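Local coordinates for protein aerobactin synthase IucA (Klebsiella pneumoniae subsp. pneumoniae, PDB 5JM8) that probably catalyses an ATP- and magnesium-dependent ligation step in the NRPS-independent synthesis of the siderophore aerobactin, at residues P228-Y233 against F279-R284; P178-A183 against I249-E254; T38-P43 against L50-A55; A15-L20 against F65-R70; W312-A317 against A418-V423. All blocks are in the same frame, centred on the assembly; numbering follows the deposited sequence.

Contact 1. Residues P228-Y233 against F279-R284; sequences PWQGEY and FSLSVR
The amide oxygen of a helix glutamine, Q230 OE1, takes a backbone N-H of the segment 279-284, that of S282. The bond from S282 N to Q230 OE1 is 2.8 Å long and nearly straight at hydrogen (170°), although the donor stands well above the carbonyl plane of the amide. A second, weak bond of 3.3 Å joins S282 OG to the same Q230 OE1, so one oxygen holds both the N-H and the hydroxyl of S282. The bend of the glutamine chain at chi2 (-68°) turns the amide toward S282 while Q230 CG rests on L281 CD1 at 3.6 Å. S282 is the centre of an inverse gamma turn, closed by a 2.7 Å bond from V283 N to L281 O, and Q230 therefore grips the strand where it kinks. W229 packs next to it. Its six-membered ring meets L281 and V283, with W229 CE3 3.8 Å from L281 CD1 and W229 CZ3 3.9 Å from V283 CG2, and the indole and the leucine cross at about a right angle. The indole N-H turns instead to E165, and F161 meets the ring edge-to-face. Helix segment 228-233 runs at 111° to the short, weakly bonded strand 281-284; nearby, S280 is bonded to L292, while P228 and F279 both touch strand 177-185.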
# COMPACT_ATOMS: atom_id res chain seq x y z
N PRO A 228 -20.20 15.87 15.48
CA PRO A 228 -21.03 15.06 16.38
C PRO A 228 -21.44 15.77 17.67
O PRO A 228 -22.53 15.53 18.18
CB PRO A 228 -20.13 13.86 16.70
CG PRO A 228 -19.25 13.74 15.52
CD PRO A 228 -18.98 15.15 15.07
N TRP A 229 -20.57 16.64 18.18
CA TRP A 229 -20.86 17.38 19.41
C TRP A 229 -21.77 18.58 19.14
O TRP A 229 -22.71 18.82 19.89
CB TRP A 229 -19.56 17.84 20.08
CG TRP A 229 -19.77 18.40 21.45
CD1 TRP A 229 -19.90 17.70 22.61
CD2 TRP A 229 -19.88 19.78 21.80
NE1 TRP A 229 -20.09 18.56 23.67
CE2 TRP A 229 -20.07 19.84 23.20
CE3 TRP A 229 -19.82 20.98 21.08
CZ2 TRP A 229 -20.22 21.05 23.88
CZ3 TRP A 229 -19.97 22.18 21.76
CH2 TRP A 229 -20.16 22.20 23.15
N GLN A 230 -21.49 19.33 18.08
CA GLN A 230 -22.34 20.46 17.70
C GLN A 230 -23.73 19.99 17.32
O GLN A 230 -24.73 20.60 17.71
CB GLN A 230 -21.75 21.23 16.52
CG GLN A 230 -20.68 22.22 16.90
CD GLN A 230 -21.21 23.39 17.69
OE1 GLN A 230 -20.81 23.63 18.83
NE2 GLN A 230 -22.12 24.15 17.09
N GLY A 231 -23.79 18.92 16.54
CA GLY A 231 -25.05 18.40 16.05
C GLY A 231 -26.00 18.02 17.16
O GLY A 231 -27.20 18.30 17.08
N GLU A 232 -25.48 17.39 18.21
CA GLU A 232 -26.30 16.99 19.35
C GLU A 232 -26.79 18.22 20.11
O GLU A 232 -27.87 18.21 20.70
CB GLU A 232 -25.51 16.07 20.28
CG GLU A 232 -25.24 14.70 19.68
CD GLU A 232 -24.34 13.83 20.54
OE1 GLU A 232 -23.64 14.38 21.42
OE2 GLU A 232 -24.33 12.60 20.34
N TYR A 233 -26.00 19.29 20.07
CA TYR A 233 -26.36 20.54 20.73
C TYR A 233 -27.37 21.32 19.89
O TYR A 233 -28.35 21.83 20.42
CB TYR A 233 -25.10 21.39 20.99
CG TYR A 233 -25.38 22.79 21.49
CD1 TYR A 233 -25.76 23.80 20.60
CD2 TYR A 233 -25.26 23.12 22.83
CE1 TYR A 233 -26.02 25.08 21.04
CE2 TYR A 233 -25.51 24.41 23.28
CZ TYR A 233 -25.90 25.38 22.38
OH TYR A 233 -26.15 26.66 22.80
N PHE A 279 -15.65 23.20 11.20
CA PHE A 279 -16.96 23.47 11.79
C PHE A 279 -16.97 24.68 12.71
O PHE A 279 -15.96 25.01 13.34
CB PHE A 279 -17.45 22.26 12.58
CG PHE A 279 -17.81 21.08 11.73
CD1 PHE A 279 -18.98 21.07 10.99
CD2 PHE A 279 -17.00 19.96 11.71
CE1 PHE A 279 -19.31 19.97 10.22
CE2 PHE A 279 -17.33 18.86 10.94
CZ PHE A 279 -18.49 18.87 10.19
N SER A 280 -18.12 25.34 12.78
CA SER A 280 -18.40 26.29 13.83
C SER A 280 -18.61 25.49 15.11
O SER A 280 -19.63 24.81 15.26
CB SER A 280 -19.64 27.13 13.50
OG SER A 280 -19.88 28.12 14.48
N LEU A 281 -17.64 25.56 16.02
CA LEU A 281 -17.64 24.72 17.21
C LEU A 281 -17.68 25.56 18.48
O LEU A 281 -16.74 26.30 18.78
CB LEU A 281 -16.40 23.81 17.21
CG LEU A 281 -16.24 22.78 18.33
CD1 LEU A 281 -17.39 21.79 18.33
CD2 LEU A 281 -14.91 22.06 18.21
N SER A 282 -18.77 25.46 19.24
CA SER A 282 -18.96 26.27 20.43
C SER A 282 -18.08 25.79 21.59
O SER A 282 -18.58 25.26 22.58
CB SER A 282 -20.43 26.27 20.85
OG SER A 282 -21.24 26.79 19.82
N VAL A 283 -16.77 25.99 21.45
CA VAL A 283 -15.80 25.58 22.46
C VAL A 283 -14.71 26.63 22.59
O VAL A 283 -14.30 27.24 21.60
CB VAL A 283 -15.17 24.21 22.11
CG1 VAL A 283 -14.19 23.77 23.19
CG2 VAL A 283 -16.24 23.16 21.93
N ARG A 284 -14.24 26.85 23.82
CA ARG A 284 -13.21 27.85 24.08
C ARG A 284 -11.82 27.23 24.02
O ARG A 284 -11.47 26.38 24.85
CB ARG A 284 -13.43 28.50 25.44

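Contact 2. Residues P178-A183 against I249-E254; sequences PLRWFA and IKDLGE
R180 and D251 are brought together by matching first torsions, CG lying opposite the backbone N in both (chi1 -175° and -173°), and the arginine chain then runs extended to its guanidinium. The pair reads as a salt bridge, but NH2 and OD2 are modelled implausibly close, so its detailed geometry is doubtful; the two side chains cross at about a right angle. D251 OD1 also accepts from G253 N at 3.0 Å, an Asx turn, and touches the edge of the F182 ring, 3.4 Å from F182 CE1. Behind these groups strands 177-185 and 249-255 pair antiparallel: A183 and K250 exchange two 2.8 Å backbone bonds, A183 N to K250 O and K250 N to A183 O. Farther along, L252 and G253 both face W181 in a classic beta bulge, L252 N giving to W181 O and W181 N to G253 O, each at 2.9 Å. On the face of W181 and A183, L252 CD1 lies 4.1 Å from A183 CB. K250 and E254 turn their charges to E216 and R168. D251 closes the Asx turn at the bulge, and its charge probably offsets that of R180, though the close approach is doubtful as modelled.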
# COMPACT_ATOMS: atom_id res chain seq x y z
N PRO A 178 -16.81 9.13 12.83
CA PRO A 178 -17.55 9.50 11.62
C PRO A 178 -18.41 10.73 11.87
O PRO A 178 -18.74 11.01 13.03
CB PRO A 178 -18.41 8.26 11.35
CG PRO A 178 -18.68 7.71 12.70
CD PRO A 178 -17.45 8.00 13.53
N LEU A 179 -18.76 11.46 10.82
CA LEU A 179 -19.57 12.67 10.97
C LEU A 179 -21.00 12.33 11.35
O LEU A 179 -21.46 11.21 11.16
CB LEU A 179 -19.57 13.48 9.68
CG LEU A 179 -18.24 14.08 9.22
CD1 LEU A 179 -18.46 14.87 7.94
CD2 LEU A 179 -17.63 14.94 10.30
N ARG A 180 -21.70 13.33 11.89
CA ARG A 180 -23.14 13.25 12.08
C ARG A 180 -23.79 13.86 10.84
O ARG A 180 -23.23 14.76 10.23
CB ARG A 180 -23.56 13.99 13.34
CG ARG A 180 -25.03 13.86 13.68
CD ARG A 180 -25.33 14.52 15.01
NE ARG A 180 -26.72 14.36 15.42
CZ ARG A 180 -27.19 13.31 16.07
NH1 ARG A 180 -26.39 12.30 16.38
NH2 ARG A 180 -28.47 13.26 16.40
N TRP A 181 -24.97 13.36 10.47
CA TRP A 181 -25.60 13.75 9.22
C TRP A 181 -27.09 14.06 9.37
O TRP A 181 -27.82 13.31 10.00
CB TRP A 181 -25.42 12.65 8.18
CG TRP A 181 -23.98 12.39 7.80
CD1 TRP A 181 -23.12 11.53 8.41
CD2 TRP A 181 -23.25 13.00 6.73
NE1 TRP A 181 -21.90 11.56 7.79
CE2 TRP A 181 -21.95 12.46 6.75
CE3 TRP A 181 -23.58 13.95 5.75
CZ2 TRP A 181 -20.98 12.83 5.83
CZ3 TRP A 181 -22.60 14.32 4.84
CH2 TRP A 181 -21.32 13.76 4.89
N PHE A 182 -27.51 15.18 8.77
CA PHE A 182 -28.92 15.54 8.69
C PHE A 182 -29.39 15.53 7.24
O PHE A 182 -28.70 16.04 6.36
CB PHE A 182 -29.18 16.93 9.28
CG PHE A 182 -29.00 17.03 10.77
CD1 PHE A 182 -28.76 15.91 11.55
CD2 PHE A 182 -29.09 18.26 11.39
CE1 PHE A 182 -28.61 16.02 12.92
CE2 PHE A 182 -28.93 18.37 12.76
CZ PHE A 182 -28.69 17.25 13.52
N ALA A 183 -30.57 14.98 7.01
CA ALA A 183 -31.27 15.20 5.75
C ALA A 183 -32.06 16.49 5.90
O ALA A 183 -32.92 16.60 6.78
CB ALA A 183 -32.17 14.04 5.39
N ILE A 249 -36.07 18.75 8.60
CA ILE A 249 -34.84 18.13 9.06
C ILE A 249 -35.09 16.71 9.55
O ILE A 249 -36.01 16.47 10.35
CB ILE A 249 -34.17 18.94 10.20
CG1 ILE A 249 -33.60 20.25 9.64
CG2 ILE A 249 -33.06 18.12 10.87
CD1 ILE A 249 -32.93 21.14 10.67
N LYS A 250 -34.27 15.78 9.08
CA LYS A 250 -34.27 14.41 9.58
C LYS A 250 -32.88 14.08 10.10
O LYS A 250 -31.88 14.27 9.41
CB LYS A 250 -34.69 13.42 8.50
CG LYS A 250 -34.70 11.97 8.97
CD LYS A 250 -35.11 11.01 7.86
CE LYS A 250 -35.12 9.57 8.35
NZ LYS A 250 -35.49 8.61 7.27
N ASP A 251 -32.83 13.58 11.33
CA ASP A 251 -31.57 13.21 11.96
C ASP A 251 -31.16 11.79 11.58
O ASP A 251 -31.76 10.81 12.03
CB ASP A 251 -31.70 13.33 13.48
CG ASP A 251 -30.39 13.12 14.20
OD1 ASP A 251 -29.37 12.81 13.55
OD2 ASP A 251 -30.37 13.26 15.45
N LEU A 252 -30.12 11.68 10.75
CA LEU A 252 -29.68 10.38 10.24
C LEU A 252 -28.64 9.73 11.15
O LEU A 252 -28.30 8.56 10.99
CB LEU A 252 -29.10 10.54 8.83
CG LEU A 252 -30.06 11.10 7.77
CD1 LEU A 252 -29.36 11.24 6.43
CD2 LEU A 252 -31.30 10.22 7.63
N GLY A 253 -28.13 10.49 12.11
CA GLY A 253 -27.15 9.98 13.05
C GLY A 253 -25.74 10.03 12.49
O GLY A 253 -25.47 10.71 11.49
N GLU A 254 -24.83 9.31 13.15
CA GLU A 254 -23.44 9.23 12.70
C GLU A 254 -23.27 8.16 11.64
O GLU A 254 -23.91 7.11 11.69
CB GLU A 254 -22.52 8.94 13.88
CG GLU A 254 -22.56 9.98 14.97
CD GLU A 254 -21.68 9.62 16.15
OE1 GLU A 254 -21.07 8.53 16.13
OE2 GLU A 254 -21.59 10.43 17.10
O HOH W 1 -23.15 12.31 17.07

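Contact 3. Residues T38-P43 against L50-A55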
# COMPACT_ATOMS: atom_id res chain seq x y z
N THR A 38 23.04 28.69 37.08
CA THR A 38 22.19 29.86 36.86
C THR A 38 20.73 29.59 37.20
O THR A 38 20.20 28.52 36.91
CB THR A 38 22.27 30.33 35.39
OG1 THR A 38 23.62 30.64 35.06
CG2 THR A 38 21.40 31.56 35.19
N GLN A 39 20.09 30.58 37.81
CA GLN A 39 18.68 30.48 38.17
C GLN A 39 17.93 31.73 37.74
O GLN A 39 18.47 32.84 37.81
CB GLN A 39 18.53 30.27 39.68
CG GLN A 39 19.04 28.93 40.19
CD GLN A 39 18.74 28.72 41.66
OE1 GLN A 39 18.42 29.66 42.38
NE2 GLN A 39 18.85 27.47 42.11
N LEU A 40 16.70 31.55 37.28
CA LEU A 40 15.84 32.67 36.91
C LEU A 40 14.93 33.01 38.08
O LEU A 40 14.30 32.14 38.67
CB LEU A 40 15.03 32.34 35.66
CG LEU A 40 14.24 33.51 35.07
CD1 LEU A 40 14.28 33.46 33.55
CD2 LEU A 40 12.81 33.52 35.58
N ILE A 41 14.87 34.30 38.41
CA ILE A 41 14.16 34.76 39.59
C ILE A 41 12.95 35.62 39.22
O ILE A 41 13.06 36.54 38.41
CB ILE A 41 15.09 35.56 40.52
CG1 ILE A 41 16.23 34.66 41.01
CG2 ILE A 41 14.33 36.14 41.71
CD1 ILE A 41 17.36 35.40 41.69
N ILE A 42 11.81 35.29 39.81
CA ILE A 42 10.60 36.09 39.68
C ILE A 42 10.20 36.61 41.06
O ILE A 42 9.64 35.86 41.86
CB ILE A 42 9.44 35.29 39.07
CG1 ILE A 42 9.84 34.74 37.70
CG2 ILE A 42 8.19 36.16 38.97
CD1 ILE A 42 8.83 33.79 37.08
N PRO A 43 10.49 37.89 41.35
CA PRO A 43 10.20 38.42 42.68
C PRO A 43 8.71 38.42 43.01
O PRO A 43 7.90 38.71 42.14
CB PRO A 43 10.73 39.86 42.61
CG PRO A 43 11.70 39.86 41.49
CD PRO A 43 11.17 38.88 40.50
N LEU A 50 10.62 33.55 43.66
CA LEU A 50 10.66 32.19 43.14
C LEU A 50 11.93 31.98 42.34
O LEU A 50 12.24 32.76 41.44
CB LEU A 50 9.43 31.91 42.26
CG LEU A 50 8.09 31.85 43.01
CD1 LEU A 50 6.93 31.90 42.03
CD2 LEU A 50 8.01 30.61 43.89
N HIS A 51 12.66 30.91 42.66
CA HIS A 51 13.91 30.59 41.99
C HIS A 51 13.80 29.36 41.10
O HIS A 51 13.62 28.24 41.59
CB HIS A 51 15.01 30.37 43.02
CG HIS A 51 15.49 31.62 43.68
ND1 HIS A 51 16.82 31.97 43.73
CD2 HIS A 51 14.82 32.62 44.32
CE1 HIS A 51 16.95 33.12 44.37
NE2 HIS A 51 15.76 33.53 44.73
N PHE A 52 13.93 29.57 39.79
CA PHE A 52 13.84 28.49 38.81
C PHE A 52 15.21 28.09 38.26
O PHE A 52 15.90 28.91 37.66
CB PHE A 52 12.93 28.90 37.65
CG PHE A 52 11.51 29.16 38.06
CD1 PHE A 52 10.60 28.12 38.17
CD2 PHE A 52 11.08 30.45 38.32
CE1 PHE A 52 9.29 28.36 38.55
CE2 PHE A 52 9.77 30.70 38.69
CZ PHE A 52 8.88 29.65 38.81
N ARG A 53 15.59 26.84 38.47
CA ARG A 53 16.82 26.31 37.89
C ARG A 53 16.69 26.29 36.37
O ARG A 53 15.75 25.69 35.84
CB ARG A 53 17.12 24.90 38.41
CG ARG A 53 17.33 24.83 39.91
CD ARG A 53 17.51 23.39 40.37
NE ARG A 53 18.69 22.77 39.78
CZ ARG A 53 19.02 21.49 39.92
NH1 ARG A 53 18.25 20.68 40.63
NH2 ARG A 53 20.11 21.02 39.34
N VAL A 54 17.62 26.95 35.69
CA VAL A 54 17.57 27.06 34.23
C VAL A 54 18.47 26.02 33.56
O VAL A 54 19.69 26.05 33.71
CB VAL A 54 18.00 28.46 33.77
CG1 VAL A 54 17.92 28.58 32.26
CG2 VAL A 54 17.13 29.52 34.43
N ALA A 55 17.85 25.11 32.81
CA ALA A 55 18.58 24.10 32.06
C ALA A 55 18.98 24.64 30.69
O ALA A 55 20.07 24.35 30.19
CB ALA A 55 17.75 22.84 31.90
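L40 and F52 form an antiparallel hydrogen-bonded pair, 2.8 Å in both directions between L40 N and F52 O and between F52 N and L40 O; I42 and L50 form the next, and V54 N adds a longer bond to T38 O. Between these lie the non-hydrogen-bonded pairs Q39 with R53 and I41 with H51.

The polar side-chain contact is on the face of Q39, I41, H51 and R53. H51 ND1 donates to Q39 OE1 at 3.1 Å, approaching nearly along the C=O direction. The oxygen lies in the imidazole plane, at the ring edge, while the amide as a whole is turned 78° from it. On the flat of the same imidazole I41 makes a CH-pi contact, I41 CG1 3.8 Å from the H51 ring centroid, and I41 CD1 reaches 3.5 Å from H51 CE1. One ring is thus held by a bond at its edge and a methylene over its face. The guanidinium of R53 finds its partner in E66.

Apolar packing fills the other face. I42 CD1 lies 3.6 Å from F52 CE2, and L40 CB sits 3.7 Å from V54 CG2; L85 of helix 82-96 touches both L50 and F52. The arrangement is a beta hairpin of the N-terminal antiparallel sheet, one face mixing Q39, H51 and R53 with I41, the other apolar and packed against helix 82-96.

Contact 4. Residues A15-L20 against F65-R70; sequences AAQCFL and FEFPAR
Q17 and F65 form the tight part of this contact. The N-H of F65 points straight at Q17 OE1, with F65 N 2.6 Å from Q17 OE1 and an angle of 169° at hydrogen, and the donor stands above the plane of the amide. The same amide sets its nitrogen on the phenyl ring: Q17 NE2 is over one face, offset toward the rim and 3.4 Å from F65 CD2, while amide and ring planes are 74° apart. CG opposite the backbone N (chi1 -160°), followed by a bend at chi2, carries the amide across to the strand. NE2 is bonded in addition to N21, one turn later on the helix, so both ends of the amide are used and its rotation is probably fixed.

Helix 14-26 here packs on one face of the five-stranded antiparallel sheet, at strand 64-72, next to the hairpin strand that supplies F52. L20 bridges two aromatic rings, with CD1 near the plane of both: L20 CD1 is 3.6 Å from F65 CD2 at the edge of one and 3.8 Å from F67 CZ at the edge of the other.

The packing is looser toward the start of the helix. There A16 CB comes only to 4.1 Å from F67 CZ, an oblique approach, and F67 itself is partly exposed. The strand turns a corner at F67 and the cis-proline P68. E66, whose CB points away from the helix, is partly exposed.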
# COMPACT_ATOMS: atom_id res chain seq x y z
N ALA A 15 4.10 21.74 30.44
CA ALA A 15 2.90 22.55 30.59
C ALA A 15 3.21 23.80 31.40
O ALA A 15 2.83 24.91 31.03
CB ALA A 15 1.79 21.75 31.27
N ALA A 16 3.91 23.62 32.52
CA ALA A 16 4.27 24.74 33.37
C ALA A 16 5.17 25.71 32.63
O ALA A 16 5.10 26.92 32.83
CB ALA A 16 4.95 24.25 34.63
N GLN A 17 6.01 25.18 31.74
CA GLN A 17 6.97 26.00 31.01
C GLN A 17 6.24 26.99 30.10
O GLN A 17 6.77 28.06 29.80
CB GLN A 17 7.91 25.12 30.19
CG GLN A 17 9.20 25.81 29.80
CD GLN A 17 10.13 26.05 30.98
OE1 GLN A 17 10.53 25.11 31.67
NE2 GLN A 17 10.47 27.31 31.21
N CYS A 18 5.04 26.63 29.67
CA CYS A 18 4.22 27.51 28.85
C CYS A 18 3.73 28.70 29.66
O CYS A 18 3.82 29.84 29.22
CB CYS A 18 3.02 26.76 28.27
SG CYS A 18 3.45 25.48 27.06
N PHE A 19 3.20 28.41 30.84
CA PHE A 19 2.75 29.45 31.76
C PHE A 19 3.90 30.40 32.08
O PHE A 19 3.75 31.62 32.00
CB PHE A 19 2.20 28.82 33.05
CG PHE A 19 1.79 29.81 34.10
CD1 PHE A 19 2.71 30.29 35.02
CD2 PHE A 19 0.48 30.27 34.17
CE1 PHE A 19 2.34 31.20 35.98
CE2 PHE A 19 0.10 31.18 35.13
CZ PHE A 19 1.03 31.65 36.04
N LEU A 20 5.05 29.82 32.40
CA LEU A 20 6.20 30.60 32.85
C LEU A 20 6.88 31.37 31.71
O LEU A 20 7.17 32.55 31.85
CB LEU A 20 7.21 29.69 33.54
CG LEU A 20 6.71 29.01 34.82
CD1 LEU A 20 7.73 27.99 35.32
CD2 LEU A 20 6.41 30.02 35.91
N PHE A 65 13.12 25.14 32.22
CA PHE A 65 13.38 25.14 33.66
C PHE A 65 13.43 23.72 34.21
O PHE A 65 12.68 22.84 33.77
CB PHE A 65 12.30 25.93 34.41
CG PHE A 65 12.28 27.40 34.10
CD1 PHE A 65 13.38 28.03 33.53
CD2 PHE A 65 11.16 28.16 34.38
CE1 PHE A 65 13.35 29.39 33.25
CE2 PHE A 65 11.13 29.52 34.11
CZ PHE A 65 12.22 30.13 33.54
N GLU A 66 14.32 23.51 35.17
CA GLU A 66 14.38 22.26 35.93
C GLU A 66 13.55 22.42 37.19
O GLU A 66 13.72 23.38 37.94
CB GLU A 66 15.83 21.90 36.26
CG GLU A 66 15.97 20.63 37.09
CD GLU A 66 17.42 20.23 37.30
OE1 GLU A 66 18.31 20.84 36.66
OE2 GLU A 66 17.68 19.31 38.10
N PHE A 67 12.64 21.47 37.42
CA PHE A 67 11.70 21.55 38.53
C PHE A 67 12.05 20.53 39.61
O PHE A 67 12.78 19.57 39.34
CB PHE A 67 10.28 21.34 38.01
CG PHE A 67 9.82 22.42 37.07
CD1 PHE A 67 9.35 23.63 37.55
CD2 PHE A 67 9.86 22.22 35.70
CE1 PHE A 67 8.93 24.63 36.69
CE2 PHE A 67 9.44 23.21 34.83
CZ PHE A 67 8.98 24.42 35.33
N PRO A 68 11.53 20.72 40.84
CA PRO A 68 10.59 21.75 41.30
C PRO A 68 11.20 23.14 41.46
O PRO A 68 12.42 23.29 41.56
CB PRO A 68 10.15 21.22 42.67
CG PRO A 68 11.29 20.41 43.14
CD PRO A 68 11.86 19.76 41.91
N ALA A 69 10.33 24.15 41.48
CA ALA A 69 10.74 25.51 41.77
C ALA A 69 11.10 25.62 43.25
O ALA A 69 11.01 24.64 43.99
CB ALA A 69 9.64 26.49 41.41
N ARG A 70 11.50 26.81 43.67
CA ARG A 70 11.94 27.04 45.04
C ARG A 70 11.46 28.40 45.51
O ARG A 70 11.75 29.42 44.88
CB ARG A 70 13.47 26.93 45.12
CG ARG A 70 14.07 27.20 46.50
CD ARG A 70 13.52 26.26 47.55
NE ARG A 70 13.71 24.85 47.21
CZ ARG A 70 14.74 24.11 47.60
NH1 ARG A 70 15.70 24.62 48.36
NH2 ARG A 70 14.81 22.83 47.23

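Contact 5. Residues W312-A317 against A418-V423; sequences WQTLQA and ADYGLV
L315 lies over the ring of Y420, its CB in CH-pi contact 4.1 Å from the Y420 ring centroid and offset toward the rim. Helix 310-318 packs here near the C-terminal end of helix 394-420 and the start of strand 422-424, where the chain leaves the helix at G421 with positive phi. L315 has two branches at work. L315 CD1 reaches 3.6 Å from Y420 CE1, whereas L315 CD2 lies a looser 4.4 Å from L422 CD2. W312 CZ3 lies 3.7 Å from L422 CD2; the CB of W312 points away from 418-423, and its chi1 of 178° goes with the indole reaching back to the leucine. No hydrogen bond crosses the two segments, but D419 forms a salt bridge with R318 of the first helix. Q313 and T314 also touch Q396 of the second subunit, so the outer side of this helix lies at a subunit contact. At the tyrosine's far end, Y420 OH packs on a methyl, 3.5 Å from T314 CG2.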
# COMPACT_ATOMS: atom_id res chain seq x y z
N TRP A 312 -2.87 35.92 -9.43
CA TRP A 312 -2.67 34.77 -8.55
C TRP A 312 -1.93 33.69 -9.33
O TRP A 312 -0.98 33.09 -8.84
CB TRP A 312 -3.99 34.21 -8.04
CG TRP A 312 -3.81 33.01 -7.18
CD1 TRP A 312 -3.57 31.73 -7.59
CD2 TRP A 312 -3.83 32.97 -5.75
NE1 TRP A 312 -3.45 30.89 -6.51
CE2 TRP A 312 -3.61 31.63 -5.36
CE3 TRP A 312 -4.03 33.93 -4.75
CZ2 TRP A 312 -3.57 31.23 -4.03
CZ3 TRP A 312 -3.99 33.54 -3.43
CH2 TRP A 312 -3.76 32.20 -3.08
N GLN A 313 -2.42 33.46 -10.54
CA GLN A 313 -1.81 32.52 -11.47
C GLN A 313 -0.33 32.83 -11.65
O GLN A 313 0.51 31.93 -11.71
CB GLN A 313 -2.54 32.58 -12.81
CG GLN A 313 -2.65 31.26 -13.52
CD GLN A 313 -3.35 31.38 -14.86
OE1 GLN A 313 -3.51 32.48 -15.40
NE2 GLN A 313 -3.76 30.25 -15.42
N THR A 314 -0.02 34.12 -11.75
CA THR A 314 1.35 34.58 -11.89
C THR A 314 2.14 34.29 -10.62
O THR A 314 3.29 33.84 -10.68
CB THR A 314 1.40 36.10 -12.18
OG1 THR A 314 0.65 36.39 -13.36
CG2 THR A 314 2.84 36.57 -12.37
N LEU A 315 1.51 34.54 -9.48
CA LEU A 315 2.14 34.30 -8.18
C LEU A 315 2.43 32.81 -8.00
O LEU A 315 3.50 32.43 -7.55
CB LEU A 315 1.25 34.82 -7.05
CG LEU A 315 1.68 34.48 -5.62
CD1 LEU A 315 3.00 35.16 -5.25
CD2 LEU A 315 0.60 34.86 -4.63
N GLN A 316 1.45 31.98 -8.36
CA GLN A 316 1.59 30.53 -8.21
C GLN A 316 2.69 29.99 -9.10
O GLN A 316 3.38 29.04 -8.73
CB GLN A 316 0.26 29.84 -8.54
CG GLN A 316 0.29 28.32 -8.36
CD GLN A 316 0.55 27.89 -6.93
OE1 GLN A 316 -0.37 27.78 -6.13
NE2 GLN A 316 1.82 27.63 -6.61
N ALA A 317 2.86 30.60 -10.27
CA ALA A 317 3.87 30.16 -11.22
C ALA A 317 5.27 30.46 -10.70
O ALA A 317 6.20 29.69 -10.92
CB ALA A 317 3.65 30.84 -12.56
N ALA A 418 4.56 41.74 -0.37
CA ALA A 418 5.31 42.85 -0.95
C ALA A 418 4.91 43.13 -2.39
O ALA A 418 4.57 44.25 -2.75
CB ALA A 418 6.80 42.58 -0.86
N ASP A 419 4.94 42.09 -3.23
CA ASP A 419 4.74 42.26 -4.66
C ASP A 419 3.26 42.30 -5.07
O ASP A 419 2.92 42.96 -6.06
CB ASP A 419 5.46 41.15 -5.43
CG ASP A 419 6.97 41.24 -5.31
OD1 ASP A 419 7.47 42.19 -4.68
OD2 ASP A 419 7.67 40.37 -5.87
N TYR A 420 2.40 41.62 -4.33
CA TYR A 420 0.99 41.50 -4.70
C TYR A 420 0.02 42.07 -3.66
O TYR A 420 -1.16 42.26 -3.94
CB TYR A 420 0.63 40.03 -4.96
CG TYR A 420 1.43 39.39 -6.07
CD1 TYR A 420 2.72 38.91 -5.83
CD2 TYR A 420 0.91 39.24 -7.34
CE1 TYR A 420 3.46 38.32 -6.84
CE2 TYR A 420 1.64 38.64 -8.35
CZ TYR A 420 2.91 38.19 -8.10
OH TYR A 420 3.64 37.59 -9.10
N GLY A 421 0.51 42.31 -2.44
CA GLY A 421 -0.31 42.90 -1.40
C GLY A 421 -1.16 41.91 -0.63
O GLY A 421 -2.09 42.29 0.08
N LEU A 422 -0.84 40.62 -0.78
CA LEU A 422 -1.58 39.56 -0.09
C LEU A 422 -0.96 39.23 1.26
O LEU A 422 0.20 38.83 1.34
CB LEU A 422 -1.64 38.30 -0.97
CG LEU A 422 -2.17 37.02 -0.31
CD1 LEU A 422 -3.59 37.21 0.17
CD2 LEU A 422 -2.07 35.86 -1.29
N VAL A 423 -1.74 39.38 2.31
CA VAL A 423 -1.29 39.10 3.67
C VAL A 423 -1.81 37.74 4.13
O VAL A 423 -3.01 37.56 4.30
CB VAL A 423 -1.74 40.19 4.66
CG1 VAL A 423 -1.21 39.91 6.06
CG2 VAL A 423 -1.29 41.56 4.18

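Overall arrangement
Along the chain, contact 3 is nested inside the loop closed by contact 4; both reach the same antiparallel sheet, through neighbouring strands 49-54 and 64-72, with centres 9 Å apart. Contacts 2 and 1 follow, their segments alternating, within the IucA/IucC part of the chain; their centres are 14 Å apart and P228 packs on P178. Contact 5 comes last, joining that part to the FhuF-like one. Contacts 2 and 3, 54 Å apart by centres, lie on opposite sides of the chain's centre. The bound ATP lies about 9 Å from the side chain of L281 in contact 1 and about 13 Å from that of Q17 in contact 4, so the nucleotide lies near both, consistent with a site between the two regions.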